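Local coordinates for protein choline kinase (Streptococcus pneumoniae, PDB 4R78) that probably phosphorylates choline at the expense of ATP, as a choline kinase with a protein-kinase-like fold, and is seen here with AMP bound, at residues Thr120-Lys125 with Leu232-Thr237; Ala184-Asp189 with Ser256-Ala261; Asp226-Phe231 with Ile262-Gln267. All coordinates share one frame; numbering follows the deposited sequence.

Contact 1: Thr120-Lys125 with Leu232-Thr237; sequences TSIKTK and LESEFT
K123 and F236 mark the closest approach of the two backbones, their CA atoms 8.2 Å apart, so side chains must bridge the gap. On one side the short helix 119-122 runs out into a type I turn from I122 to K125, fastened by the hydroxyl of T124 on the carbonyl of S121. On the other, helix 223-233 closes in a Schellman motif: E235, with positive phi, takes the C-prime position, the N of F236 reaches back to the O of F231, and the weaker bond runs from the N of E235 to the O of L232.

K123 reaches across with an extended chain. With CG anti to the carbonyl carbon (chi1 -73°), it slides past F236 in the opposite direction, and the CE of K123 lies 3.9 Å from CD2 of the F236 ring. The NZ of K123 comes up beside two carbonyl oxygens just past the end of helix 223-233, at 3.2 Å from O of S234 and 3.4 Å from O of E235; both bonds are weak, but a positive group suits the C-terminal end of a helix, where carbonyls and the helix dipole probably favour it. Lysine serves both needs, an apolar stem for the ring and a charged end for the oxygens.

I122 works deeper. The CG2 of I122 meets OG of S234 at 3.6 Å and comes to the edge of the F236 ring, near its plane, with CE2 4.1 Å away. Small S234 lets the methyl in close, while the F236 ring also meets F126 and F231. Together these contacts fasten a Schellman-capped helix end to the turn between helices 119-122 and 126-137, within the helical part of a protein-kinase-like fold.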
loop_
_atom_site.group_PDB
_atom_site.type_symbol
_atom_site.label_atom_id
_atom_site.label_comp_id
_atom_site.label_asym_id
_atom_site.label_seq_id
_atom_site.Cartn_x
_atom_site.Cartn_y
_atom_site.Cartn_z
ATOM N N THR A 120 -13.479 -10.993 1.820
ATOM C CA THR A 120 -14.893 -11.320 1.953
ATOM C C THR A 120 -15.693 -10.148 2.505
ATOM O O THR A 120 -16.759 -9.823 1.983
ATOM C CB THR A 120 -15.121 -12.582 2.812
ATOM O OG1 THR A 120 -14.917 -12.263 4.195
ATOM C CG2 THR A 120 -14.165 -13.689 2.381
ATOM N N SER A 121 -15.177 -9.507 3.554
ATOM C CA SER A 121 -15.895 -8.391 4.161
ATOM C C SER A 121 -15.886 -7.139 3.284
ATOM O O SER A 121 -16.842 -6.372 3.302
ATOM C CB SER A 121 -15.394 -8.087 5.576
ATOM O OG SER A 121 -14.006 -7.825 5.597
ATOM N N ILE A 122 -14.820 -6.949 2.504
ATOM C CA ILE A 122 -14.741 -5.808 1.591
ATOM C C ILE A 122 -15.847 -5.870 0.529
ATOM O O ILE A 122 -16.389 -4.843 0.115
ATOM C CB ILE A 122 -13.323 -5.675 0.954
ATOM C CG1 ILE A 122 -13.050 -4.229 0.536
ATOM C CG2 ILE A 122 -13.132 -6.637 -0.205
ATOM C CD1 ILE A 122 -11.575 -3.899 0.390
ATOM N N LYS A 123 -16.208 -7.089 0.131
ATOM C CA LYS A 123 -17.215 -7.306 -0.905
ATOM C C LYS A 123 -18.645 -6.982 -0.458
ATOM O O LYS A 123 -19.540 -6.850 -1.291
ATOM C CB LYS A 123 -17.104 -8.729 -1.459
ATOM C CG LYS A 123 -15.877 -8.922 -2.339
ATOM C CD LYS A 123 -15.465 -10.377 -2.452
ATOM C CE LYS A 123 -14.093 -10.488 -3.095
ATOM N NZ LYS A 123 -13.772 -11.889 -3.482
ATOM N N THR A 124 -18.849 -6.842 0.850
ATOM C CA THR A 124 -20.147 -6.434 1.386
ATOM C C THR A 124 -20.276 -4.918 1.544
ATOM O O THR A 124 -21.341 -4.426 1.926
ATOM C CB THR A 124 -20.453 -7.103 2.753
ATOM O OG1 THR A 124 -19.538 -6.624 3.751
ATOM C CG2 THR A 124 -20.360 -8.624 2.654
ATOM N N LYS A 125 -19.205 -4.180 1.246
ATOM C CA LYS A 125 -19.143 -2.755 1.593
ATOM C C LYS A 125 -18.815 -1.817 0.431
ATOM O O LYS A 125 -18.211 -0.755 0.633
ATOM C CB LYS A 125 -18.161 -2.542 2.744
ATOM C CG LYS A 125 -18.622 -3.173 4.050
ATOM C CD LYS A 125 -17.506 -3.197 5.069
ATOM C CE LYS A 125 -17.877 -4.045 6.282
ATOM N NZ LYS A 125 -18.965 -3.445 7.111
ATOM N N LEU A 232 -7.331 -6.858 -7.579
ATOM C CA LEU A 232 -6.356 -7.948 -7.549
ATOM C C LEU A 232 -6.106 -8.472 -6.139
ATOM O O LEU A 232 -6.069 -9.687 -5.919
ATOM C CB LEU A 232 -5.035 -7.517 -8.200
ATOM C CG LEU A 232 -3.989 -8.598 -8.490
ATOM C CD1 LEU A 232 -4.543 -9.650 -9.439
ATOM C CD2 LEU A 232 -2.721 -7.977 -9.058
ATOM N N GLU A 233 -5.941 -7.553 -5.190
ATOM C CA GLU A 233 -5.605 -7.934 -3.819
ATOM C C GLU A 233 -6.742 -8.647 -3.089
ATOM O O GLU A 233 -6.492 -9.404 -2.150
ATOM C CB GLU A 233 -5.110 -6.727 -3.004
ATOM C CG GLU A 233 -3.839 -6.057 -3.558
ATOM C CD GLU A 233 -2.547 -6.826 -3.284
ATOM O OE1 GLU A 233 -2.587 -7.980 -2.803
ATOM O OE2 GLU A 233 -1.470 -6.255 -3.556
ATOM N N SER A 234 -7.981 -8.415 -3.517
ATOM C CA SER A 234 -9.136 -9.105 -2.933
ATOM C C SER A 234 -9.724 -10.174 -3.853
ATOM O O SER A 234 -10.780 -10.742 -3.553
ATOM C CB SER A 234 -10.222 -8.107 -2.528
ATOM O OG SER A 234 -9.842 -7.373 -1.378
ATOM N N GLU A 235 -9.040 -10.437 -4.966
ATOM C CA GLU A 235 -9.466 -11.436 -5.956
ATOM C C GLU A 235 -10.945 -11.294 -6.332
ATOM O O GLU A 235 -11.728 -12.240 -6.218
ATOM C CB GLU A 235 -9.147 -12.856 -5.469
ATOM C CG GLU A 235 -7.662 -13.119 -5.263
ATOM C CD GLU A 235 -7.354 -14.590 -5.083
ATOM O OE1 GLU A 235 -7.812 -15.400 -5.915
ATOM O OE2 GLU A 235 -6.642 -14.927 -4.121
ATOM N N PHE A 236 -11.317 -10.094 -6.768
ATOM C CA PHE A 236 -12.669 -9.826 -7.239
ATOM C C PHE A 236 -13.009 -10.721 -8.423
ATOM O O PHE A 236 -12.179 -10.944 -9.307
ATOM C CB PHE A 236 -12.796 -8.371 -7.695
ATOM C CG PHE A 236 -13.068 -7.376 -6.589
ATOM C CD1 PHE A 236 -13.756 -6.200 -6.877
ATOM C CD2 PHE A 236 -12.636 -7.595 -5.277
ATOM C CE1 PHE A 236 -14.005 -5.253 -5.885
ATOM C CE2 PHE A 236 -12.892 -6.655 -4.276
ATOM C CZ PHE A 236 -13.577 -5.485 -4.585
ATOM N N THR A 237 -14.236 -11.227 -8.434
ATOM C CA THR A 237 -14.783 -11.901 -9.606
ATOM C C THR A 237 -15.109 -10.851 -10.661
ATOM O O THR A 237 -15.110 -9.654 -10.365
ATOM C CB THR A 237 -16.087 -12.620 -9.259
ATOM O OG1 THR A 237 -17.034 -11.657 -8.784
ATOM C CG2 THR A 237 -15.851 -13.675 -8.185
#

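Contact 2: Ala184-Asp189 with Ser256-Ala261; sequences ADLGVD and SHEKIA
E258 and K259, on the first turn of helix 257-280, meet L186 and G187 at the end of helix 179-186. The second segment begins with S256, the N-cap, whose OG accepts from N of K259 at 3.2 Å with an N-H...O angle of 162°; a small hydroxyl residue suits this place, satisfying an N-H for which no earlier turn supplies a carbonyl.

E258 follows, its extended chain carrying the carboxylate out to the leucine methyls. It crosses L186 obliquely, and OE1 of E258 rests 3.7 Å from CD2 of L186. The carboxylate finds polar partners beyond this contact, in Y303 and R182.

Lysine suits the next place by its long apolar stem and charged end. The CG of K259 lies 4.1 Å from CD1 of L186, and the straight chain carries NZ of K259 to O of G187 at 2.7 Å, in the carbonyl plane with a C=O...N angle of 157°. The NZ of K259 also forms salt bridges with OD2 of D189, at 3.1 Å, and with D222. The backbone angles of G187, with positive phi, call for glycine.

The start of helix 257-280 is thus tied to the loop leading from helix 179-186 into strand 191-193, with M224 of helix 223-233 touching K259.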
loop_
_atom_site.group_PDB
_atom_site.type_symbol
_atom_site.label_atom_id
_atom_site.label_comp_id
_atom_site.label_asym_id
_atom_site.label_seq_id
_atom_site.Cartn_x
_atom_site.Cartn_y
_atom_site.Cartn_z
ATOM N N ALA A 184 1.372 4.830 -22.729
ATOM C CA ALA A 184 1.600 6.149 -23.329
ATOM C C ALA A 184 0.592 6.460 -24.439
ATOM O O ALA A 184 0.106 7.589 -24.547
ATOM C CB ALA A 184 3.027 6.265 -23.845
ATOM N N ASP A 185 0.270 5.452 -25.248
ATOM C CA ASP A 185 -0.718 5.602 -26.318
ATOM C C ASP A 185 -2.119 5.867 -25.763
ATOM O O ASP A 185 -2.821 6.760 -26.244
ATOM C CB ASP A 185 -0.723 4.364 -27.224
ATOM C CG ASP A 185 -1.555 4.552 -28.495
ATOM O OD1 ASP A 185 -1.863 5.706 -28.866
ATOM O OD2 ASP A 185 -1.892 3.537 -29.139
ATOM N N LEU A 186 -2.518 5.103 -24.747
ATOM C CA LEU A 186 -3.820 5.281 -24.105
ATOM C C LEU A 186 -3.912 6.641 -23.420
ATOM O O LEU A 186 -4.980 7.258 -23.384
ATOM C CB LEU A 186 -4.085 4.157 -23.095
ATOM C CG LEU A 186 -4.203 2.726 -23.635
ATOM C CD1 LEU A 186 -4.231 1.723 -22.493
ATOM C CD2 LEU A 186 -5.425 2.559 -24.531
ATOM N N GLY A 187 -2.778 7.103 -22.896
ATOM C CA GLY A 187 -2.691 8.367 -22.174
ATOM C C GLY A 187 -2.844 8.117 -20.689
ATOM O O GLY A 187 -3.909 7.706 -20.241
ATOM N N VAL A 188 -1.777 8.363 -19.933
ATOM C CA VAL A 188 -1.769 8.122 -18.487
ATOM C C VAL A 188 -2.249 9.363 -17.737
ATOM O O VAL A 188 -1.784 10.476 -17.992
ATOM C CB VAL A 188 -0.360 7.683 -17.990
ATOM C CG1 VAL A 188 -0.339 7.478 -16.477
ATOM C CG2 VAL A 188 0.079 6.401 -18.698
ATOM N N ASP A 189 -3.188 9.155 -16.823
ATOM C CA ASP A 189 -3.737 10.237 -16.017
ATOM C C ASP A 189 -2.927 10.412 -14.737
ATOM O O ASP A 189 -2.145 9.536 -14.362
ATOM C CB ASP A 189 -5.221 9.984 -15.729
ATOM C CG ASP A 189 -6.054 9.909 -17.002
ATOM O OD1 ASP A 189 -6.011 10.866 -17.809
ATOM O OD2 ASP A 189 -6.744 8.891 -17.208
ATOM N N SER A 256 -11.181 2.715 -17.294
ATOM C CA SER A 256 -10.555 2.036 -18.427
ATOM C C SER A 256 -10.231 0.598 -18.033
ATOM O O SER A 256 -9.341 0.363 -17.214
ATOM C CB SER A 256 -9.276 2.761 -18.853
ATOM O OG SER A 256 -8.495 1.960 -19.732
ATOM N N HIS A 257 -10.950 -0.356 -18.623
ATOM C CA HIS A 257 -10.729 -1.776 -18.349
ATOM C C HIS A 257 -9.330 -2.226 -18.760
ATOM O O HIS A 257 -8.714 -3.026 -18.061
ATOM C CB HIS A 257 -11.787 -2.642 -19.040
ATOM C CG HIS A 257 -13.138 -2.572 -18.399
ATOM N ND1 HIS A 257 -14.006 -1.522 -18.604
ATOM C CD2 HIS A 257 -13.771 -3.427 -17.562
ATOM C CE1 HIS A 257 -15.118 -1.732 -17.922
ATOM N NE2 HIS A 257 -15.001 -2.880 -17.280
ATOM N N GLU A 258 -8.829 -1.708 -19.882
ATOM C CA GLU A 258 -7.499 -2.090 -20.352
ATOM C C GLU A 258 -6.398 -1.631 -19.401
ATOM O O GLU A 258 -5.465 -2.387 -19.124
ATOM C CB GLU A 258 -7.222 -1.596 -21.777
ATOM C CG GLU A 258 -5.942 -2.199 -22.356
ATOM C CD GLU A 258 -5.636 -1.779 -23.781
ATOM O OE1 GLU A 258 -6.440 -1.047 -24.396
ATOM O OE2 GLU A 258 -4.575 -2.199 -24.289
ATOM N N LYS A 259 -6.513 -0.406 -18.890
ATOM C CA LYS A 259 -5.538 0.103 -17.924
ATOM C C LYS A 259 -5.532 -0.755 -16.661
ATOM O O LYS A 259 -4.472 -1.069 -16.134
ATOM C CB LYS A 259 -5.805 1.567 -17.570
ATOM C CG LYS A 259 -5.316 2.574 -18.593
ATOM C CD LYS A 259 -5.650 3.974 -18.117
ATOM C CE LYS A 259 -5.056 5.031 -19.012
ATOM N NZ LYS A 259 -5.525 6.383 -18.580
ATOM N N ILE A 260 -6.717 -1.134 -16.186
ATOM C CA ILE A 260 -6.818 -2.020 -15.031
ATOM C C ILE A 260 -6.046 -3.320 -15.282
ATOM O O ILE A 260 -5.261 -3.750 -14.437
ATOM C CB ILE A 260 -8.293 -2.292 -14.645
ATOM C CG1 ILE A 260 -8.935 -1.007 -14.113
ATOM C CG2 ILE A 260 -8.396 -3.407 -13.593
ATOM C CD1 ILE A 260 -10.448 -1.075 -13.986
ATOM N N ALA A 261 -6.258 -3.926 -16.449
ATOM C CA ALA A 261 -5.587 -5.177 -16.794
ATOM C C ALA A 261 -4.064 -5.012 -16.806
ATOM O O ALA A 261 -3.333 -5.863 -16.292
ATOM C CB ALA A 261 -6.088 -5.696 -18.140
#

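Contact 3: Asp226-Phe231 with Ile262-Gln267; sequences DLAALF and IYKILQ
A228 sets its methyl against the root of Y263, CB to CB 3.7 Å, and touches K264 as well, whose CG is 3.9 Å from the same CB. Alanine suits this place because its single carbon lets the helices come close: the CA atoms of A228 and K264 are 5.4 Å apart, and the axes of 226-231 and 262-267 approach to 8.5 Å at a signed crossing angle of -68°.

K264 leaves its backbone with CG anti to the carbonyl carbon (chi1 -75°) and stays extended, so its stem passes obliquely across the first helix and CE of K264 reaches CB of F231 at 4.1 Å. The NZ of K264 forms a salt bridge with E241 of helix 238-248. F231 turns its CB to K264, while its ring leads away.

Q267 extends its flat end over A229, whose small size again allows a close approach to the backbone. Y263, by contrast, turns its ring away toward V188, D222 and L183.

This steep crossing, with two successive alanines at the centre, is a close-packed helix-helix interface. It joins helices 223-233 and 257-280 in the largely helical lobe of this protein-kinase-like fold.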
loop_
_atom_site.group_PDB
_atom_site.type_symbol
_atom_site.label_atom_id
_atom_site.label_comp_id
_atom_site.label_asym_id
_atom_site.label_seq_id
_atom_site.Cartn_x
_atom_site.Cartn_y
_atom_site.Cartn_z
ATOM N N ASP A 226 -5.095 2.129 -8.698
ATOM C CA ASP A 226 -5.799 1.856 -7.445
ATOM C C ASP A 226 -6.924 0.840 -7.634
ATOM O O ASP A 226 -7.113 -0.050 -6.800
ATOM C CB ASP A 226 -6.344 3.145 -6.828
ATOM C CG ASP A 226 -5.319 3.880 -5.977
ATOM O OD1 ASP A 226 -4.174 3.393 -5.826
ATOM O OD2 ASP A 226 -5.679 4.951 -5.456
ATOM N N LEU A 227 -7.666 0.967 -8.732
ATOM C CA LEU A 227 -8.731 0.016 -9.018
ATOM C C LEU A 227 -8.169 -1.391 -9.245
ATOM O O LEU A 227 -8.687 -2.364 -8.690
ATOM C CB LEU A 227 -9.589 0.484 -10.197
ATOM C CG LEU A 227 -10.721 1.462 -9.857
ATOM C CD1 LEU A 227 -10.245 2.791 -9.270
ATOM C CD2 LEU A 227 -11.561 1.712 -11.073
ATOM N N ALA A 228 -7.090 -1.483 -10.020
ATOM C CA ALA A 228 -6.402 -2.754 -10.229
ATOM C C ALA A 228 -5.977 -3.391 -8.910
ATOM O O ALA A 228 -6.171 -4.587 -8.710
ATOM C CB ALA A 228 -5.214 -2.579 -11.157
ATOM N N ALA A 229 -5.420 -2.584 -8.007
ATOM C CA ALA A 229 -4.964 -3.090 -6.714
ATOM C C ALA A 229 -6.113 -3.609 -5.860
ATOM O O ALA A 229 -6.028 -4.712 -5.320
ATOM C CB ALA A 229 -4.166 -2.026 -5.964
ATOM N N LEU A 230 -7.176 -2.819 -5.737
ATOM C CA LEU A 230 -8.357 -3.254 -4.991
ATOM C C LEU A 230 -8.858 -4.601 -5.520
ATOM O O LEU A 230 -9.060 -5.548 -4.754
ATOM C CB LEU A 230 -9.470 -2.206 -5.078
ATOM C CG LEU A 230 -10.730 -2.503 -4.263
ATOM C CD1 LEU A 230 -10.505 -2.244 -2.780
ATOM C CD2 LEU A 230 -11.889 -1.676 -4.781
ATOM N N PHE A 231 -9.014 -4.682 -6.837
ATOM C CA PHE A 231 -9.554 -5.868 -7.493
ATOM C C PHE A 231 -8.623 -7.068 -7.328
ATOM O O PHE A 231 -9.064 -8.158 -6.960
ATOM C CB PHE A 231 -9.783 -5.602 -8.987
ATOM C CG PHE A 231 -10.858 -4.589 -9.289
ATOM C CD1 PHE A 231 -11.666 -4.059 -8.289
ATOM C CD2 PHE A 231 -11.080 -4.195 -10.606
ATOM C CE1 PHE A 231 -12.668 -3.135 -8.590
ATOM C CE2 PHE A 231 -12.078 -3.282 -10.920
ATOM C CZ PHE A 231 -12.873 -2.748 -9.916
ATOM N N ILE A 262 -3.597 -3.906 -17.382
ATOM C CA ILE A 262 -2.167 -3.606 -17.450
ATOM C C ILE A 262 -1.564 -3.385 -16.060
ATOM O O ILE A 262 -0.502 -3.930 -15.747
ATOM C CB ILE A 262 -1.881 -2.407 -18.392
ATOM C CG1 ILE A 262 -2.182 -2.807 -19.842
ATOM C CG2 ILE A 262 -0.436 -1.931 -18.245
ATOM C CD1 ILE A 262 -2.253 -1.654 -20.836
ATOM N N TYR A 263 -2.246 -2.607 -15.225
ATOM C CA TYR A 263 -1.736 -2.318 -13.888
ATOM C C TYR A 263 -1.702 -3.538 -12.971
ATOM O O TYR A 263 -0.826 -3.628 -12.119
ATOM C CB TYR A 263 -2.462 -1.130 -13.244
ATOM C CG TYR A 263 -2.115 0.193 -13.897
ATOM C CD1 TYR A 263 -0.783 0.555 -14.106
ATOM C CD2 TYR A 263 -3.111 1.083 -14.296
ATOM C CE1 TYR A 263 -0.449 1.761 -14.711
ATOM C CE2 TYR A 263 -2.786 2.300 -14.904
ATOM C CZ TYR A 263 -1.454 2.628 -15.101
ATOM O OH TYR A 263 -1.117 3.822 -15.695
ATOM N N LYS A 264 -2.615 -4.488 -13.180
ATOM C CA LYS A 264 -2.562 -5.766 -12.457
ATOM C C LYS A 264 -1.231 -6.476 -12.730
ATOM O O LYS A 264 -0.595 -6.978 -11.810
ATOM C CB LYS A 264 -3.737 -6.675 -12.844
ATOM C CG LYS A 264 -5.086 -6.280 -12.250
ATOM C CD LYS A 264 -6.150 -7.273 -12.689
ATOM C CE LYS A 264 -7.506 -6.975 -12.074
ATOM N NZ LYS A 264 -8.565 -7.810 -12.715
ATOM N N ILE A 265 -0.811 -6.502 -13.996
ATOM C CA ILE A 265 0.456 -7.132 -14.374
ATOM C C ILE A 265 1.646 -6.402 -13.752
ATOM O O ILE A 265 2.574 -7.034 -13.236
ATOM C CB ILE A 265 0.620 -7.209 -15.915
ATOM C CG1 ILE A 265 -0.443 -8.132 -16.521
ATOM C CG2 ILE A 265 2.020 -7.705 -16.296
ATOM C CD1 ILE A 265 -0.660 -7.921 -18.009
ATOM N N LEU A 266 1.604 -5.072 -13.785
ATOM C CA LEU A 266 2.688 -4.274 -13.228
ATOM C C LEU A 266 2.793 -4.464 -11.721
ATOM O O LEU A 266 3.891 -4.540 -11.183
ATOM C CB LEU A 266 2.519 -2.794 -13.579
ATOM C CG LEU A 266 2.663 -2.403 -15.052
ATOM C CD1 LEU A 266 2.519 -0.910 -15.215
ATOM C CD2 LEU A 266 3.997 -2.852 -15.605
ATOM N N GLN A 267 1.648 -4.567 -11.052
ATOM C CA GLN A 267 1.611 -4.791 -9.609
ATOM C C GLN A 267 2.181 -6.150 -9.216
ATOM O O GLN A 267 3.003 -6.238 -8.309
ATOM C CB GLN A 267 0.190 -4.612 -9.070
ATOM C CG GLN A 267 -0.177 -3.147 -8.929
ATOM C CD GLN A 267 -1.664 -2.864 -8.917
ATOM O OE1 GLN A 267 -2.098 -1.765 -9.286
ATOM N NE2 GLN A 267 -2.452 -3.832 -8.488
#

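How the contacts relate
Helix 223-233 connects contacts 1 and 3: its 226-231 portion packs on helix 257-280, and its last residues with the loop after them, 232-237, meet the turn after helix 119-122. Helix 257-280 in turn serves contact 2 with its first turn and contact 3 with the next residues. The centres of contact 1 and contact 3 lie 14 Å apart, those of contact 2 and contact 3 lie 11 Å apart, and those of contact 1 and contact 2, which do not touch, 22 Å. Along the chain the segments come in the order 120-125, 184-189, 226-231, 232-237, 256-261, 262-267. Contact 3 therefore sits between the others, linking distant parts of the helical lobe.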